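Local structure of possible thiamine biosynthesis enzyme (Candida albicans, 2X7Q) at residues Met175-Tyr178 / Phe179-Lys182; Gly122-Arg125 / Ile126-Ser130. The protein is of unknown function but adopts the periplasmic binding protein fold and may bind a small solute, perhaps one linked to thiamine biosynthesis. The protein carries 1 engineered substitution. All coordinates share one frame; numbering follows the deposited sequence. Where two conformers were deposited one is given.

Contact 1: Met175-Tyr178 / Phe179-Lys182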
loop_
_atom_site.group_PDB
_atom_site.type_symbol
_atom_site.label_atom_id
_atom_site.label_comp_id
_atom_site.label_asym_id
_atom_site.label_seq_id
_atom_site.Cartn_x
_atom_site.Cartn_y
_atom_site.Cartn_z
HETATM N N MSE A 175 5.618 -10.530 8.127
HETATM C CA MSE A 175 4.686 -10.544 7.006
HETATM C C MSE A 175 5.114 -9.557 5.922
HETATM O O MSE A 175 5.454 -8.406 6.208
HETATM C CB MSE A 175 3.267 -10.235 7.487
HETATM C CG MSE A 175 2.759 -11.185 8.549
HETATM SE SE MSE A 175 0.967 -10.764 9.160
HETATM C CE MSE A 175 0.044 -10.848 7.457
ATOM N N TRP A 176 5.096 -10.014 4.675
ATOM C CA TRP A 176 5.526 -9.189 3.554
ATOM C C TRP A 176 4.781 -9.603 2.291
ATOM O O TRP A 176 4.304 -10.733 2.188
ATOM C CB TRP A 176 7.036 -9.326 3.353
ATOM C CG TRP A 176 7.695 -8.087 2.832
ATOM C CD1 TRP A 176 8.157 -7.871 1.568
ATOM C CD2 TRP A 176 7.965 -6.884 3.569
ATOM N NE1 TRP A 176 8.702 -6.612 1.471
ATOM C CE2 TRP A 176 8.594 -5.989 2.681
ATOM C CE3 TRP A 176 7.734 -6.486 4.888
ATOM C CZ2 TRP A 176 8.996 -4.713 3.078
ATOM C CZ3 TRP A 176 8.135 -5.219 5.276
ATOM C CH2 TRP A 176 8.759 -4.348 4.375
ATOM N N GLU A 177 4.676 -8.686 1.335
ATOM C CA GLU A 177 3.975 -8.970 0.089
ATOM C C GLU A 177 4.516 -10.252 -0.540
ATOM O O GLU A 177 5.728 -10.452 -0.618
ATOM C CB GLU A 177 4.096 -7.790 -0.878
ATOM C CG GLU A 177 3.154 -7.862 -2.071
ATOM C CD GLU A 177 3.646 -8.815 -3.144
ATOM O OE1 GLU A 177 4.798 -8.653 -3.600
ATOM O OE2 GLU A 177 2.881 -9.724 -3.528
ATOM N N TYR A 178 3.609 -11.120 -0.978
ATOM C CA TYR A 178 3.976 -12.449 -1.466
ATOM C C TYR A 178 5.019 -12.441 -2.579
ATOM O O TYR A 178 6.114 -12.974 -2.409
ATOM C CB TYR A 178 2.735 -13.221 -1.926
ATOM C CG TYR A 178 3.059 -14.533 -2.605
ATOM C CD1 TYR A 178 3.536 -15.616 -1.876
ATOM C CD2 TYR A 178 2.887 -14.690 -3.975
ATOM C CE1 TYR A 178 3.836 -16.815 -2.491
ATOM C CE2 TYR A 178 3.185 -15.887 -4.599
ATOM C CZ TYR A 178 3.660 -16.946 -3.852
ATOM O OH TYR A 178 3.959 -18.143 -4.467
ATOM N N PHE A 179 4.673 -11.855 -3.719
ATOM C CA PHE A 179 5.549 -11.892 -4.888
ATOM C C PHE A 179 6.898 -11.229 -4.636
ATOM O O PHE A 179 7.869 -11.497 -5.341
ATOM C CB PHE A 179 4.863 -11.275 -6.107
ATOM C CG PHE A 179 3.724 -12.098 -6.639
ATOM C CD1 PHE A 179 3.964 -13.174 -7.477
ATOM C CD2 PHE A 179 2.416 -11.800 -6.297
ATOM C CE1 PHE A 179 2.919 -13.936 -7.965
ATOM C CE2 PHE A 179 1.366 -12.557 -6.780
ATOM C CZ PHE A 179 1.617 -13.626 -7.616
ATOM N N THR A 180 6.954 -10.366 -3.629
ATOM C CA THR A 180 8.203 -9.721 -3.248
ATOM C C THR A 180 9.052 -10.679 -2.417
ATOM O O THR A 180 10.279 -10.594 -2.408
ATOM C CB THR A 180 7.947 -8.425 -2.450
ATOM O OG1 THR A 180 7.162 -7.522 -3.239
ATOM C CG2 THR A 180 9.260 -7.754 -2.078
ATOM N N SER A 181 8.382 -11.597 -1.728
ATOM C CA SER A 181 9.050 -12.567 -0.867
ATOM C C SER A 181 9.311 -13.878 -1.600
ATOM O O SER A 181 10.104 -14.704 -1.148
ATOM C CB SER A 181 8.198 -12.844 0.374
ATOM O OG SER A 181 7.871 -11.649 1.062
ATOM N N LYS A 182 8.640 -14.063 -2.731
ATOM C CA LYS A 182 8.716 -15.316 -3.470
ATOM C C LYS A 182 10.149 -15.669 -3.849
ATOM O O LYS A 182 10.545 -16.832 -3.780
ATOM C CB LYS A 182 7.830 -15.257 -4.716
ATOM C CG LYS A 182 7.668 -16.592 -5.424
ATOM C CD LYS A 182 6.663 -16.497 -6.558
ATOM C CE LYS A 182 6.365 -17.864 -7.146
ATOM N NZ LYS A 182 7.579 -18.515 -7.703
#
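E177 places CG anti to its own amide nitrogen and beside the carbonyl carbon (chi1 -167°), and a bend at chi2 (-78°) then turns the carboxylate over the first turn of the helix that follows, where F179 and T180 present their backbone N-H groups. E177 OE2 accepts from F179 N at 2.8 Å, the donor lying well above the carboxylate plane. E177 OE1 takes the T180 hydroxyl on its anti lone pair, with T180 OG1 2.6 Å away, and a weak bond from T180 N. E177 is thus the N-cap residue where strand 173-177 runs directly into helix 178-186, within a domain of the periplasmic binding protein fold. Bonds to both oxygens hold the carboxylate in this orientation, and OE2 also binds a glycerol, probably from crystallisation. S181 OG donates to E177 O from above the carbonyl plane, and the same hydroxyl oxygen, S181 OG, lies 3.4 Å from W176 CB. The edge of the Y178 ring meets a face of the F179 ring in a T-shaped stack, planes at 76°, with Y178 CD2 over the ring centre. The aliphatic part of K182 passes the tyrosine hydroxyl, K182 CE 3.6 Å from Y178 OH, before NZ reaches a salt bridge with D254.

Contact 2: Gly122-Arg125 / Ile126-Ser130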
loop_
_atom_site.group_PDB
_atom_site.type_symbol
_atom_site.label_atom_id
_atom_site.label_comp_id
_atom_site.label_asym_id
_atom_site.label_seq_id
_atom_site.Cartn_x
_atom_site.Cartn_y
_atom_site.Cartn_z
ATOM N N GLY A 122 8.306 -9.843 13.758
ATOM C CA GLY A 122 9.187 -8.844 13.184
ATOM C C GLY A 122 8.444 -7.935 12.224
ATOM O O GLY A 122 7.724 -8.404 11.340
ATOM N N VAL A 123 8.614 -6.630 12.404
ATOM C CA VAL A 123 7.965 -5.651 11.543
ATOM C C VAL A 123 8.964 -4.598 11.089
ATOM O O VAL A 123 9.927 -4.307 11.792
ATOM C CB VAL A 123 6.793 -4.954 12.257
ATOM C CG1 VAL A 123 5.757 -5.971 12.704
ATOM C CG2 VAL A 123 7.302 -4.145 13.442
ATOM N N SER A 124 8.739 -4.036 9.907
ATOM C CA SER A 124 9.570 -2.948 9.415
ATOM C C SER A 124 9.474 -1.773 10.380
ATOM O O SER A 124 10.485 -1.263 10.852
ATOM C CB SER A 124 9.127 -2.527 8.014
ATOM O OG SER A 124 7.769 -2.117 8.001
ATOM N N ARG A 125 8.245 -1.360 10.671
ATOM C CA ARG A 125 7.992 -0.260 11.597
ATOM C C ARG A 125 6.637 -0.444 12.267
ATOM O O ARG A 125 5.766 -1.144 11.746
ATOM C CB ARG A 125 8.035 1.076 10.848
ATOM C CG ARG A 125 6.867 1.263 9.901
ATOM C CD ARG A 125 7.125 2.367 8.888
ATOM N NE ARG A 125 6.039 2.439 7.918
ATOM C CZ ARG A 125 5.940 1.653 6.851
ATOM N NH1 ARG A 125 6.869 0.739 6.612
ATOM N NH2 ARG A 125 4.910 1.781 6.025
ATOM N N ILE A 126 6.458 0.197 13.417
ATOM C CA ILE A 126 5.183 0.140 14.116
ATOM C C ILE A 126 4.124 0.905 13.330
ATOM O O ILE A 126 4.331 2.061 12.960
ATOM C CB ILE A 126 5.279 0.727 15.536
ATOM C CG1 ILE A 126 6.306 -0.043 16.364
ATOM C CG2 ILE A 126 3.921 0.696 16.221
ATOM C CD1 ILE A 126 5.947 -1.494 16.596
ATOM N N GLY A 127 2.991 0.258 13.071
ATOM C CA GLY A 127 1.903 0.888 12.344
ATOM C C GLY A 127 1.917 0.582 10.860
ATOM O O GLY A 127 1.008 0.980 10.135
ATOM N N SER A 128 2.947 -0.125 10.407
ATOM C CA SER A 128 3.061 -0.496 9.003
ATOM C C SER A 128 2.101 -1.622 8.656
ATOM O O SER A 128 1.368 -2.107 9.515
ATOM C CB SER A 128 4.486 -0.923 8.676
ATOM O OG SER A 128 4.839 -2.105 9.364
ATOM N N GLY A 129 2.096 -2.023 7.390
ATOM C CA GLY A 129 1.262 -3.123 6.944
ATOM C C GLY A 129 1.657 -4.423 7.617
ATOM O O GLY A 129 0.801 -5.205 8.027
ATOM N N SER A 130 2.962 -4.652 7.731
ATOM C CA SER A 130 3.479 -5.857 8.367
ATOM C C SER A 130 3.060 -5.922 9.834
ATOM O O SER A 130 2.941 -7.004 10.408
ATOM C CB SER A 130 5.003 -5.909 8.259
ATOM O OG SER A 130 5.602 -4.808 8.915
HETATM O O HOH W 1 5.157 -8.754 10.304
HETATM O O HOH W 2 5.251 -3.161 6.152
HETATM O O HOH W 3 2.147 2.846 7.884
#
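In the conformer described, one of two deposited for R125, one face of the guanidinium rests on the methylene of S128, whose CB sits 3.4 Å above the plane and over its centre. This contact belongs to the turn between strand 120-123 and helix 129-141, the first half of a beta-alpha-beta unit, and R125 to S128 form a type II beta turn. G127 occupies the turn position whose backbone angles call for glycine. In the same conformer the arginine chain runs extended from CG to NE and passes over the serine, with R125 CG 3.5 Å from S128 CB. R125 O accepts two bonds from the same residue: S128 N closes the turn from above the carbonyl plane, whereas S128 OG, 2.7 Å from R125 O, comes within 15° of that plane. S128 is the N-cap of the helix: S128 OG accepts a weak bond from Y131 N and another from S130 OG, 2.8 Å from S128 OG. S130 OG stands between its backbone N and carbonyl carbon (chi1 61°), which turns it toward the strand end, where it receives a weak bond from S124 N and lies against V123 CB. Two waters bridge the strand end and the first helical residues. One accepts from S130 N and bonds S124 OG; the other donates to G122 O and S130 O, each 2.8 Å from the water oxygen.

Overall arrangement
Contacts 1 and 2 lie at the ends of neighbouring parallel strands, 173-177 and 120-123, of the same mixed five-stranded sheet, with their centres 14 Å apart. Each lies where a strand passes into a helix, and contact 2 closes before contact 1 opens along the chain. They touch directly, M175 O packing 3.3 Å from S130 CB and W176 CZ3 4.0 Å from S124 CB, while the W176 ring also stacks with F155. The glycerol held by E177 is consistent with a pocket here, since in periplasmic binding proteins ligands commonly bind between the two domains, the natural ligand being unknown.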